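Local coordinates for protein putative xanthine dehydrogenase YAGS fad-binding subunit (Escherichia coli, PDB 5G5G) that probably oxidises aldehydes in the periplasm, forming the part of a molybdenum hydroxylase that holds the molybdenum centre and its pterin cytosine dinucleotide cofactor, at residues L206-Q211 / V231-P236; A449-E454 / S517-A522; T460-M465 / S498-S503. All coordinates share one frame; numbering follows the deposited sequence.

Contact 1 of 3, residues L206-Q211 / V231-P236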
ATOM      1  N   LEU C 206       3.401   4.823  26.293  1.00 14.61           N
ATOM      2  CA  LEU C 206       3.673   4.239  24.982  1.00 13.95           C
ATOM      3  C   LEU C 206       3.117   5.175  23.930  1.00 13.82           C
ATOM      4  O   LEU C 206       1.891   5.414  23.890  1.00 14.03           O
ATOM      5  CB  LEU C 206       3.023   2.862  24.835  1.00 14.12           C
ATOM      6  CG  LEU C 206       3.525   2.085  23.608  1.00 14.08           C
ATOM      7  CD1 LEU C 206       4.822   1.323  23.931  1.00 14.30           C
ATOM      8  CD2 LEU C 206       2.506   1.124  23.061  1.00 14.60           C
ATOM      9  N   TRP C 207       3.992   5.674  23.077  1.00 12.64           N
ATOM     10  CA  TRP C 207       3.604   6.379  21.871  1.00 12.28           C
ATOM     11  C   TRP C 207       3.548   5.305  20.805  1.00 12.24           C
ATOM     12  O   TRP C 207       4.490   4.497  20.640  1.00 12.18           O
ATOM     13  CB  TRP C 207       4.652   7.397  21.486  1.00 12.22           C
ATOM     14  CG  TRP C 207       4.738   8.595  22.419  1.00 12.77           C
ATOM     15  CD1 TRP C 207       4.205   9.817  22.208  1.00 12.79           C
ATOM     16  CD2 TRP C 207       5.399   8.671  23.696  1.00 13.70           C
ATOM     17  NE1 TRP C 207       4.503  10.673  23.256  1.00 13.47           N
ATOM     18  CE2 TRP C 207       5.244   9.995  24.179  1.00 13.87           C
ATOM     19  CE3 TRP C 207       6.170   7.763  24.462  1.00 14.30           C
ATOM     20  CZ2 TRP C 207       5.801  10.435  25.409  1.00 15.27           C
ATOM     21  CZ3 TRP C 207       6.658   8.186  25.696  1.00 15.24           C
ATOM     22  CH2 TRP C 207       6.504   9.507  26.158  1.00 15.80           C
ATOM     23  N   THR C 208       2.456   5.257  20.062  1.00 11.80           N
ATOM     24  CA  THR C 208       2.275   4.128  19.163  1.00 11.92           C
ATOM     25  C   THR C 208       1.415   4.527  17.974  1.00 11.21           C
ATOM     26  O   THR C 208       1.030   5.706  17.838  1.00 10.90           O
ATOM     27  CB  THR C 208       1.656   2.919  19.957  1.00 12.25           C
ATOM     28  OG1 THR C 208       1.705   1.697  19.193  1.00 12.17           O
ATOM     29  CG2 THR C 208       0.234   3.235  20.353  1.00 12.57           C
ATOM     30  N   SER C 209       1.150   3.536  17.109  1.00 10.93           N
ATOM     31  CA  SER C 209       0.334   3.696  15.916  1.00 11.49           C
ATOM     32  C   SER C 209      -0.802   2.664  16.063  1.00 11.87           C
ATOM     33  O   SER C 209      -0.576   1.476  15.899  1.00 12.25           O
ATOM     34  CB  SER C 209       1.182   3.455  14.646  1.00 11.67           C
ATOM     35  OG  SER C 209       0.443   3.783  13.477  1.00 11.85           O
ATOM     36  N   ASN C 210      -1.970   3.124  16.540  1.00 11.64           N
ATOM     37  CA  ASN C 210      -3.022   2.210  16.934  1.00 11.63           C
ATOM     38  C   ASN C 210      -4.379   2.893  16.724  1.00 11.61           C
ATOM     39  O   ASN C 210      -4.537   4.038  17.105  1.00 12.21           O
ATOM     40  CB  ASN C 210      -2.816   1.753  18.379  1.00 12.06           C
ATOM     41  CG  ASN C 210      -3.660   0.541  18.733  1.00 12.71           C
ATOM     42  OD1 ASN C 210      -4.878   0.617  18.729  1.00 13.50           O
ATOM     43  ND2 ASN C 210      -3.026  -0.599  18.979  1.00 12.96           N
ATOM     44  N   GLN C 211      -5.343   2.149  16.180  1.00 10.95           N
ATOM     45  CA  GLN C 211      -6.676   2.643  15.877  1.00 10.93           C
ATOM     46  C   GLN C 211      -7.580   2.711  17.131  1.00 11.89           C
ATOM     47  O   GLN C 211      -8.617   3.412  17.096  1.00 11.72           O
ATOM     48  CB  GLN C 211      -7.352   1.714  14.861  1.00 10.59           C
ATOM     49  CG  GLN C 211      -6.659   1.618  13.496  1.00 10.53           C
ATOM     50  CD  GLN C 211      -7.235   0.613  12.524  1.00 10.68           C
ATOM     51  OE1 GLN C 211      -6.517  -0.120  11.836  1.00 10.08           O
ATOM     52  NE2 GLN C 211      -8.567   0.559  12.473  1.00 11.89           N
ATOM     53  N   VAL C 231      -0.608   2.569  32.747  1.00 23.06           N
ATOM     54  CA  VAL C 231      -0.278   2.619  31.299  1.00 21.60           C
ATOM     55  C   VAL C 231      -1.003   3.793  30.659  1.00 21.00           C
ATOM     56  O   VAL C 231      -2.225   3.965  30.853  1.00 20.87           O
ATOM     57  CB  VAL C 231      -0.708   1.352  30.575  1.00 21.58           C
ATOM     58  CG1 VAL C 231      -0.447   1.470  29.050  1.00 21.08           C
ATOM     59  CG2 VAL C 231       0.037   0.158  31.159  1.00 22.78           C
ATOM     60  N   ARG C 232      -0.260   4.564  29.871  1.00 19.40           N
ATOM     61  CA  ARG C 232      -0.788   5.658  29.122  1.00 18.94           C
ATOM     62  C   ARG C 232      -0.400   5.369  27.662  1.00 17.81           C
ATOM     63  O   ARG C 232       0.750   5.084  27.370  1.00 16.78           O
ATOM     64  CB  ARG C 232      -0.264   7.023  29.548  1.00 19.74           C
ATOM     65  CG  ARG C 232      -0.814   8.198  28.729  1.00 20.22           C
ATOM     66  CD  ARG C 232      -0.364   9.536  29.274  1.00 21.64           C
ATOM     67  NE  ARG C 232      -0.764  10.675  28.444  1.00 21.21           N
ATOM     68  CZ  ARG C 232      -0.397  11.930  28.656  1.00 22.26           C
ATOM     69  NH1 ARG C 232       0.456  12.274  29.637  1.00 24.51           N
ATOM     70  NH2 ARG C 232      -0.837  12.888  27.877  1.00 22.12           N
ATOM     71  N   ILE C 233      -1.394   5.443  26.774  1.00 15.67           N
ATOM     72  CA  ILE C 233      -1.184   5.221  25.352  1.00 15.32           C
ATOM     73  C   ILE C 233      -1.414   6.549  24.606  1.00 15.15           C
ATOM     74  O   ILE C 233      -2.437   7.239  24.844  1.00 14.64           O
ATOM     75  CB  ILE C 233      -2.184   4.138  24.832  1.00 15.32           C
ATOM     76  CG1 ILE C 233      -2.074   2.797  25.573  1.00 15.91           C
ATOM     77  CG2 ILE C 233      -2.057   3.960  23.338  1.00 15.01           C
ATOM     78  CD1 ILE C 233      -0.704   2.149  25.524  1.00 15.99           C
ATOM     79  N   ILE C 234      -0.548   6.839  23.623  1.00 13.91           N
ATOM     80  CA  ILE C 234      -0.572   8.075  22.854  1.00 13.93           C
ATOM     81  C   ILE C 234      -0.433   7.758  21.365  1.00 13.12           C
ATOM     82  O   ILE C 234       0.494   7.089  20.983  1.00 12.60           O
ATOM     83  CB  ILE C 234       0.591   9.016  23.315  1.00 13.99           C
ATOM     84  CG1 ILE C 234       0.411   9.315  24.795  1.00 15.18           C
ATOM     85  CG2 ILE C 234       0.648  10.248  22.457  1.00 14.05           C
ATOM     86  CD1 ILE C 234       1.535  10.099  25.420  1.00 16.41           C
ATOM     87  N   SER C 235      -1.454   8.122  20.569  1.00 12.35           N
ATOM     88  CA  SER C 235      -1.423   7.938  19.132  1.00 12.00           C
ATOM     89  C   SER C 235      -2.271   9.025  18.408  1.00 12.20           C
ATOM     90  O   SER C 235      -3.358   8.719  17.875  1.00 12.34           O
ATOM     91  CB  SER C 235      -1.925   6.515  18.821  1.00 11.95           C
ATOM     92  OG  SER C 235      -1.568   6.161  17.507  1.00 12.12           O
ATOM     93  N   PRO C 236      -1.797  10.277  18.394  1.00 12.29           N
ATOM     94  CA  PRO C 236      -2.597  11.374  17.829  1.00 12.34           C
ATOM     95  C   PRO C 236      -2.619  11.389  16.323  1.00 11.79           C
ATOM     96  O   PRO C 236      -3.555  11.922  15.730  1.00 11.62           O
ATOM     97  CB  PRO C 236      -1.925  12.649  18.424  1.00 12.84           C
ATOM     98  CG  PRO C 236      -0.483  12.231  18.624  1.00 12.82           C
ATOM     99  CD  PRO C 236      -0.588  10.795  19.090  1.00 12.67           C
TER
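Trp207 and Ile234 run side by side from neighbouring strands, and the isoleucine uses both of its branches on the indole. Its terminal methyl makes a CH-pi contact over the face of the five-membered ring, with CD1 of Ile234 4.0 Å from the centroid of that ring in Trp207. Its other methyl meets the rim, CG2 of Ile234 lying 3.6 Å from CD1 of Trp207. On the reverse face of the sheet, Ile233 folds back at chi2 (-58°), a bend that brings its CD1 to 3.9 Å from CB of Leu206. CG2 of Ile233 instead touches the methyl of Thr208, whose hydroxyl is bonded to Ser195 OG. These are the two parallel strands of a beta-alpha-beta unit, connected through helix 213-224, with 231-234 as the outermost strand of the sheet within this chain. Leu206 N to Arg232 O, Ile234 N to Leu206 O and Thr208 N to Ile234 O form the backbone ladder. Past its end, Ser235 replaces main chain with side chain: OG of Ser235 donates to Thr208 O at 2.7 Å, approaching 45° out of the carbonyl plane, and accepts from Asn210 N at 3.2 Å. With OG swung opposite its own backbone N (chi1 -164°), the hydroxyl reaches both groups. An alanine here would remove both bonds and is likely to leave the chain at Ser209 and Asn210 less firmly fixed. Directly beyond Asn210, Gln211 donates through NE2 to an oxygen of the dioxothiomolybdenum ion, while its OE1 accepts from Gly243 N and Lys245 N.

Contact 2 of 3, residues A449-E454 / S517-A522; sequences ARVHLE and SGVYAA
Ala449 and Val451, on one face of a beta strand, pack against Gly518, Val519 and Ala522 of a helix lying across the sheet, an alpha/beta layer arrangement in which helix 511-534 covers strand 447-453. The short axes approach to 7.4 Å and cross at -47°, a close approach in keeping with the small residues on both sides. The apolar contacts are made by methyl groups. CB of Ala449 meets CG2 of Val519 at 3.8 Å, and CG2 of Val451 rests against CB of Ala522 at 3.7 Å; a looser approach, 4.4 Å, links CG2 of Val451 with CG1 of Val519. In Val451, CG2 is the methyl set opposite the carbonyl carbon, and it alone meets the helix segment. Val519 also reaches strand 459-462 at Val461 and helix 472-484 at Leu476, thus wedging between several elements, while Val451 continues along the same helix to Cys523 and Leu526. The polar side chains of the strand keep to its other face, where Arg450 forms a salt bridge with Glu569 and His452 is bonded to Thr567. Contacts of methyl groups with backbone oxygens complete the interface. CB of Ala449 lies 4.1 Å from Gly518 O, an oxygen already accepting from Ala522 N within the helix, and CB of Ala522 comes to 3.6 Å from Ala449 O.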
ATOM      1  N   ALA C 449     -16.660  11.964  25.583  1.00 16.67           N
ATOM      2  CA  ALA C 449     -15.855  13.124  25.286  1.00 16.79           C
ATOM      3  C   ALA C 449     -15.938  14.145  26.397  1.00 17.37           C
ATOM      4  O   ALA C 449     -16.879  14.168  27.182  1.00 17.73           O
ATOM      5  CB  ALA C 449     -16.301  13.750  23.964  1.00 17.11           C
ATOM      6  N   ARG C 450     -14.910  14.971  26.498  1.00 17.67           N
ATOM      7  CA  ARG C 450     -14.892  16.108  27.405  1.00 18.68           C
ATOM      8  C   ARG C 450     -14.804  17.344  26.516  1.00 18.34           C
ATOM      9  O   ARG C 450     -14.018  17.375  25.578  1.00 17.47           O
ATOM     10  CB  ARG C 450     -13.668  15.987  28.323  1.00 20.20           C
ATOM     11  CG  ARG C 450     -13.524  17.069  29.347  1.00 22.45           C
ATOM     12  CD  ARG C 450     -12.585  16.656  30.506  1.00 23.66           C
ATOM     13  NE  ARG C 450     -11.319  16.082  30.064  1.00 24.59           N
ATOM     14  CZ  ARG C 450     -10.809  14.867  30.336  1.00 25.27           C
ATOM     15  NH1 ARG C 450     -11.434  13.945  31.073  1.00 26.37           N
ATOM     16  NH2 ARG C 450      -9.634  14.566  29.848  1.00 24.67           N
ATOM     17  N   VAL C 451     -15.677  18.315  26.748  1.00 18.23           N
ATOM     18  CA  VAL C 451     -15.697  19.564  25.967  1.00 18.16           C
ATOM     19  C   VAL C 451     -15.647  20.733  26.943  1.00 18.90           C
ATOM     20  O   VAL C 451     -16.379  20.758  27.931  1.00 18.94           O
ATOM     21  CB  VAL C 451     -16.940  19.672  25.091  1.00 18.25           C
ATOM     22  CG1 VAL C 451     -16.882  20.926  24.196  1.00 18.29           C
ATOM     23  CG2 VAL C 451     -17.068  18.439  24.224  1.00 17.60           C
ATOM     24  N   HIS C 452     -14.758  21.671  26.675  1.00 19.24           N
ATOM     25  CA  HIS C 452     -14.573  22.864  27.531  1.00 20.44           C
ATOM     26  C   HIS C 452     -14.888  24.133  26.762  1.00 20.83           C
ATOM     27  O   HIS C 452     -14.478  24.263  25.576  1.00 20.04           O
ATOM     28  CB  HIS C 452     -13.159  23.037  27.953  1.00 21.35           C
ATOM     29  CG  HIS C 452     -12.505  21.811  28.483  1.00 21.60           C
ATOM     30  ND1 HIS C 452     -12.423  21.559  29.834  1.00 23.08           N
ATOM     31  CD2 HIS C 452     -11.848  20.808  27.869  1.00 21.88           C
ATOM     32  CE1 HIS C 452     -11.737  20.449  30.032  1.00 22.47           C
ATOM     33  NE2 HIS C 452     -11.365  19.981  28.858  1.00 22.05           N
ATOM     34  N   LEU C 453     -15.611  25.045  27.396  1.00 21.83           N
ATOM     35  CA  LEU C 453     -15.722  26.420  26.890  1.00 22.77           C
ATOM     36  C   LEU C 453     -14.692  27.211  27.680  1.00 24.07           C
ATOM     37  O   LEU C 453     -14.823  27.357  28.918  1.00 24.87           O
ATOM     38  CB  LEU C 453     -17.116  27.010  27.099  1.00 23.29           C
ATOM     39  CG  LEU C 453     -17.315  28.466  26.661  1.00 23.84           C
ATOM     40  CD1 LEU C 453     -17.117  28.601  25.149  1.00 23.45           C
ATOM     41  CD2 LEU C 453     -18.686  29.003  27.042  1.00 24.73           C
ATOM     42  N   GLU C 454     -13.689  27.709  26.967  1.00 24.70           N
ATOM     43  CA  GLU C 454     -12.560  28.433  27.568  1.00 26.67           C
ATOM     44  C   GLU C 454     -12.947  29.902  27.844  1.00 28.44           C
ATOM     45  O   GLU C 454     -13.876  30.418  27.266  1.00 28.31           O
ATOM     46  CB  GLU C 454     -11.324  28.361  26.642  1.00 26.40           C
ATOM     47  CG  GLU C 454     -10.914  26.951  26.170  1.00 26.53           C
ATOM     48  CD  GLU C 454     -10.322  26.072  27.277  1.00 27.35           C
ATOM     49  OE1 GLU C 454     -10.091  26.560  28.401  1.00 27.78           O
ATOM     50  OE2 GLU C 454     -10.065  24.871  27.002  1.00 28.19           O
ATOM     51  N   SER C 517     -21.341  11.633  18.204  1.00 12.20           N
ATOM     52  CA  SER C 517     -22.464  11.513  19.138  1.00 12.65           C
ATOM     53  C   SER C 517     -22.037  11.713  20.593  1.00 13.27           C
ATOM     54  O   SER C 517     -22.794  12.241  21.394  1.00 13.60           O
ATOM     55  CB  SER C 517     -23.228  10.212  18.979  1.00 12.66           C
ATOM     56  OG  SER C 517     -23.880  10.181  17.712  1.00 12.93           O
ATOM     57  N   GLY C 518     -20.844  11.251  20.961  1.00 13.18           N
ATOM     58  CA  GLY C 518     -20.412  11.509  22.341  1.00 13.63           C
ATOM     59  C   GLY C 518     -20.106  12.990  22.532  1.00 13.84           C
ATOM     60  O   GLY C 518     -20.358  13.546  23.582  1.00 14.43           O
ATOM     61  N   VAL C 519     -19.563  13.639  21.504  1.00 13.61           N
ATOM     62  CA  VAL C 519     -19.365  15.095  21.568  1.00 14.37           C
ATOM     63  C   VAL C 519     -20.720  15.802  21.657  1.00 14.61           C
ATOM     64  O   VAL C 519     -20.913  16.700  22.505  1.00 15.19           O
ATOM     65  CB  VAL C 519     -18.484  15.614  20.366  1.00 13.72           C
ATOM     66  CG1 VAL C 519     -18.508  17.149  20.281  1.00 14.38           C
ATOM     67  CG2 VAL C 519     -17.092  15.079  20.482  1.00 13.81           C
ATOM     68  N   TYR C 520     -21.700  15.326  20.896  1.00 14.67           N
ATOM     69  CA  TYR C 520     -23.075  15.804  21.024  1.00 15.25           C
ATOM     70  C   TYR C 520     -23.554  15.750  22.481  1.00 15.86           C
ATOM     71  O   TYR C 520     -24.084  16.734  23.028  1.00 15.83           O
ATOM     72  CB  TYR C 520     -24.017  15.003  20.106  1.00 15.30           C
ATOM     73  CG  TYR C 520     -25.463  15.405  20.197  1.00 16.30           C
ATOM     74  CD1 TYR C 520     -26.297  14.920  21.217  1.00 16.98           C
ATOM     75  CD2 TYR C 520     -25.993  16.340  19.302  1.00 16.72           C
ATOM     76  CE1 TYR C 520     -27.615  15.314  21.322  1.00 18.01           C
ATOM     77  CE2 TYR C 520     -27.319  16.730  19.389  1.00 17.61           C
ATOM     78  CZ  TYR C 520     -28.125  16.222  20.407  1.00 18.38           C
ATOM     79  OH  TYR C 520     -29.439  16.632  20.492  1.00 20.19           O
ATOM     80  N   ALA C 521     -23.340  14.603  23.118  1.00 15.65           N
ATOM     81  CA  ALA C 521     -23.795  14.404  24.489  1.00 16.01           C
ATOM     82  C   ALA C 521     -23.104  15.372  25.422  1.00 16.43           C
ATOM     83  O   ALA C 521     -23.767  16.012  26.240  1.00 16.82           O
ATOM     84  CB  ALA C 521     -23.552  12.974  24.899  1.00 16.15           C
ATOM     85  N   ALA C 522     -21.786  15.518  25.264  1.00 15.94           N
ATOM     86  CA  ALA C 522     -21.006  16.447  26.105  1.00 16.88           C
ATOM     87  C   ALA C 522     -21.450  17.914  25.865  1.00 17.49           C
ATOM     88  O   ALA C 522     -21.647  18.673  26.812  1.00 18.02           O
ATOM     89  CB  ALA C 522     -19.517  16.269  25.922  1.00 16.71           C
TER

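Contact 3 of 3, residues T460-M465 / S498-S503; sequences TVETDM and SSFPVS
Asp464 OD1 takes two hydrogen bonds from a single residue, Ser503. The backbone N of Ser503 donates to OD1 of Asp464 at 2.7 Å, arriving 46° out of the carboxylate plane, whereas the hydroxyl OG of Ser503 donates to the same OD1 at 2.6 Å, nearly along the C-O axis. That hydroxyl also accepts from Gly505 N, so it is engaged in both roles. The Asp464 carboxylate reaches this place because CG stands between its own backbone N and carbonyl carbon (chi1 82°). Its second oxygen is met by water: water 1 donates to OD2 of Asp464 at 2.8 Å and to Ser503 O, and water 2 lies 2.7 Å from OD2 of Asp464 and near Phe500 O. So many donors around one buried carboxylate would probably favour the charged form. The backbone is held too, Asp464 N donating to Pro501 O at 2.9 Å. Phe500 lays its ring under the stem of Glu462, with CB of Glu462 4.0 Å from the ring centroid in a CH-pi contact, while Thr463 O sits near the ring plane at its edge. The carboxylate of Glu462 is satisfied beyond the ring, its OE1 taking a salt bridge from Arg450 and a bond from His452; Thr463 OG1 is bonded to Gly448 O. Together these contacts pin the loop 498-503 to the chain leading to Met465, which touches the pterin cytosine dinucleotide. Strand 459-462 runs between strands 447-453 and 491-494, while helix 213-224 meets Asp464 through Ile213 and Asp214, and helix 472-484 meets Thr463 through Leu476.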
ATOM      1  N   THR C 460     -12.588  23.524  23.547  1.00 20.19           N
ATOM      2  CA  THR C 460     -11.596  22.442  23.514  1.00 19.50           C
ATOM      3  C   THR C 460     -12.310  21.087  23.605  1.00 18.19           C
ATOM      4  O   THR C 460     -13.076  20.881  24.525  1.00 19.58           O
ATOM      5  CB  THR C 460     -10.593  22.573  24.673  1.00 20.71           C
ATOM      6  OG1 THR C 460      -9.999  23.892  24.631  1.00 22.22           O
ATOM      7  CG2 THR C 460      -9.521  21.518  24.580  1.00 19.99           C
ATOM      8  N   VAL C 461     -12.073  20.201  22.669  1.00 16.94           N
ATOM      9  CA  VAL C 461     -12.646  18.861  22.680  1.00 16.06           C
ATOM     10  C   VAL C 461     -11.516  17.873  22.990  1.00 15.82           C
ATOM     11  O   VAL C 461     -10.481  17.952  22.355  1.00 14.93           O
ATOM     12  CB  VAL C 461     -13.250  18.487  21.336  1.00 15.52           C
ATOM     13  CG1 VAL C 461     -13.693  17.034  21.306  1.00 15.37           C
ATOM     14  CG2 VAL C 461     -14.413  19.426  21.001  1.00 16.18           C
ATOM     15  N   GLU C 462     -11.732  17.003  23.982  1.00 16.19           N
ATOM     16  CA  GLU C 462     -10.800  15.902  24.269  1.00 16.74           C
ATOM     17  C   GLU C 462     -11.537  14.572  24.208  1.00 15.99           C
ATOM     18  O   GLU C 462     -12.538  14.387  24.895  1.00 15.98           O
ATOM     19  CB  GLU C 462     -10.205  16.041  25.650  1.00 18.16           C
ATOM     20  CG  GLU C 462      -9.384  17.331  25.824  1.00 20.44           C
ATOM     21  CD  GLU C 462      -9.140  17.750  27.260  1.00 23.74           C
ATOM     22  OE1 GLU C 462     -10.008  17.527  28.143  1.00 25.29           O
ATOM     23  OE2 GLU C 462      -8.101  18.373  27.489  1.00 26.11           O
ATOM     24  N   THR C 463     -10.993  13.638  23.456  1.00 15.36           N
ATOM     25  CA  THR C 463     -11.492  12.262  23.457  1.00 15.22           C
ATOM     26  C   THR C 463     -10.379  11.320  22.964  1.00 15.00           C
ATOM     27  O   THR C 463      -9.529  11.731  22.187  1.00 14.49           O
ATOM     28  CB  THR C 463     -12.777  12.162  22.611  1.00 15.68           C
ATOM     29  OG1 THR C 463     -13.239  10.812  22.590  1.00 15.86           O
ATOM     30  CG2 THR C 463     -12.554  12.699  21.166  1.00 15.25           C
ATOM     31  N   ASP C 464     -10.386  10.069  23.378  1.00 14.75           N
ATOM     32  CA  ASP C 464      -9.336   9.157  22.915  1.00 14.73           C
ATOM     33  C   ASP C 464      -9.572   8.596  21.485  1.00 14.30           C
ATOM     34  O   ASP C 464      -8.807   7.746  20.985  1.00 13.12           O
ATOM     35  CB  ASP C 464      -9.108   8.014  23.910  1.00 15.41           C
ATOM     36  CG  ASP C 464     -10.096   6.852  23.773  1.00 16.01           C
ATOM     37  OD1 ASP C 464     -11.088   6.942  22.980  1.00 15.34           O
ATOM     38  OD2 ASP C 464      -9.916   5.831  24.498  1.00 15.63           O
ATOM     39  N   MET C 465     -10.630   9.055  20.843  1.00 13.27           N
ATOM     40  CA  MET C 465     -10.837   8.735  19.428  1.00 12.81           C
ATOM     41  C   MET C 465      -9.618   9.021  18.579  1.00 12.14           C
ATOM     42  O   MET C 465      -8.874   9.954  18.868  1.00 12.68           O
ATOM     43  CB  MET C 465     -12.022   9.539  18.899  1.00 12.92           C
ATOM     44  CG  MET C 465     -12.371   9.245  17.472  1.00 12.57           C
ATOM     45  SD  MET C 465     -12.832   7.514  17.204  1.00 12.03           S
ATOM     46  CE  MET C 465     -12.996   7.566  15.462  1.00 12.44           C
ATOM     47  N   SER C 498      -4.961   8.090  25.974  1.00 14.30           N
ATOM     48  CA  SER C 498      -5.757   7.421  27.020  1.00 15.01           C
ATOM     49  C   SER C 498      -5.992   8.285  28.252  1.00 15.97           C
ATOM     50  O   SER C 498      -6.804   7.910  29.134  1.00 16.55           O
ATOM     51  CB  SER C 498      -5.177   6.059  27.408  1.00 15.19           C
ATOM     52  OG  SER C 498      -3.900   6.214  28.011  1.00 14.37           O
ATOM     53  N   SER C 499      -5.354   9.443  28.346  1.00 16.99           N
ATOM     54  CA  SER C 499      -5.747  10.378  29.392  1.00 18.56           C
ATOM     55  C   SER C 499      -7.105  11.078  29.092  1.00 18.27           C
ATOM     56  O   SER C 499      -7.690  11.672  29.976  1.00 18.53           O
ATOM     57  CB  SER C 499      -4.604  11.327  29.761  1.00 20.91           C
ATOM     58  OG  SER C 499      -4.411  12.325  28.800  1.00 22.84           O
ATOM     59  N   PHE C 500      -7.663  10.885  27.900  1.00 17.32           N
ATOM     60  CA  PHE C 500      -8.944  11.496  27.537  1.00 16.94           C
ATOM     61  C   PHE C 500     -10.063  10.481  27.666  1.00 17.12           C
ATOM     62  O   PHE C 500      -9.822   9.290  27.765  1.00 17.32           O
ATOM     63  CB  PHE C 500      -8.890  11.944  26.079  1.00 16.74           C
ATOM     64  CG  PHE C 500      -7.820  12.958  25.767  1.00 16.41           C
ATOM     65  CD1 PHE C 500      -7.320  13.853  26.750  1.00 17.37           C
ATOM     66  CD2 PHE C 500      -7.353  13.052  24.469  1.00 16.19           C
ATOM     67  CE1 PHE C 500      -6.350  14.781  26.435  1.00 17.91           C
ATOM     68  CE2 PHE C 500      -6.383  13.967  24.167  1.00 16.61           C
ATOM     69  CZ  PHE C 500      -5.882  14.828  25.127  1.00 17.19           C
ATOM     70  N   PRO C 501     -11.318  10.926  27.571  1.00 16.60           N
ATOM     71  CA  PRO C 501     -12.391   9.955  27.735  1.00 16.56           C
ATOM     72  C   PRO C 501     -12.439   8.874  26.687  1.00 15.77           C
ATOM     73  O   PRO C 501     -11.988   9.081  25.546  1.00 15.86           O
ATOM     74  CB  PRO C 501     -13.663  10.834  27.640  1.00 16.86           C
ATOM     75  CG  PRO C 501     -13.233  12.118  28.243  1.00 17.62           C
ATOM     76  CD  PRO C 501     -11.808  12.304  27.738  1.00 17.17           C
ATOM     77  N   VAL C 502     -12.963   7.724  27.075  1.00 15.77           N
ATOM     78  CA  VAL C 502     -13.032   6.564  26.191  1.00 15.36           C
ATOM     79  C   VAL C 502     -14.079   6.724  25.074  1.00 15.28           C
ATOM     80  O   VAL C 502     -15.309   6.844  25.330  1.00 15.91           O
ATOM     81  CB  VAL C 502     -13.315   5.278  26.991  1.00 15.63           C
ATOM     82  CG1 VAL C 502     -13.439   4.063  26.073  1.00 15.20           C
ATOM     83  CG2 VAL C 502     -12.191   5.044  28.018  1.00 16.30           C
ATOM     84  N   SER C 503     -13.593   6.756  23.842  1.00 14.60           N
ATOM     85  CA  SER C 503     -14.436   6.639  22.650  1.00 14.55           C
ATOM     86  C   SER C 503     -14.573   5.201  22.169  1.00 14.28           C
ATOM     87  O   SER C 503     -13.905   4.296  22.678  1.00 14.34           O
ATOM     88  CB  SER C 503     -13.808   7.473  21.524  1.00 14.11           C
ATOM     89  OG  SER C 503     -12.742   6.774  20.933  1.00 14.15           O
TER
HETATM   90  O   HOH W   1     -10.858   3.960  22.577  1.00 16.99           O
HETATM   91  O   HOH W   2      -8.946   6.477  26.917  1.00 23.79           O

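Overall arrangement
From the N terminus, contact 1 comes first and closes the short loop through helix 213-224 before the other two begin. Contact 2 then opens at strand 447-453 and closes only at helix 511-534; contact 3 falls wholly within that span, opening at strand 459-462 and closing in the loop before the helix, so no contacts cross. Contacts 2 and 3 share one sheet, their strands being neighbours, with Glu454 OE2 and Thr460 OG1 probably hydrogen-bonded. Contact 1 belongs to another sheet, yet meets contact 3 where Ser498 N probably donates to Ile233 O. This touch links the two molybdopterin cofactor-binding domains, whereas contacts 1 and 2 stay about 9 Å apart at their nearest atoms.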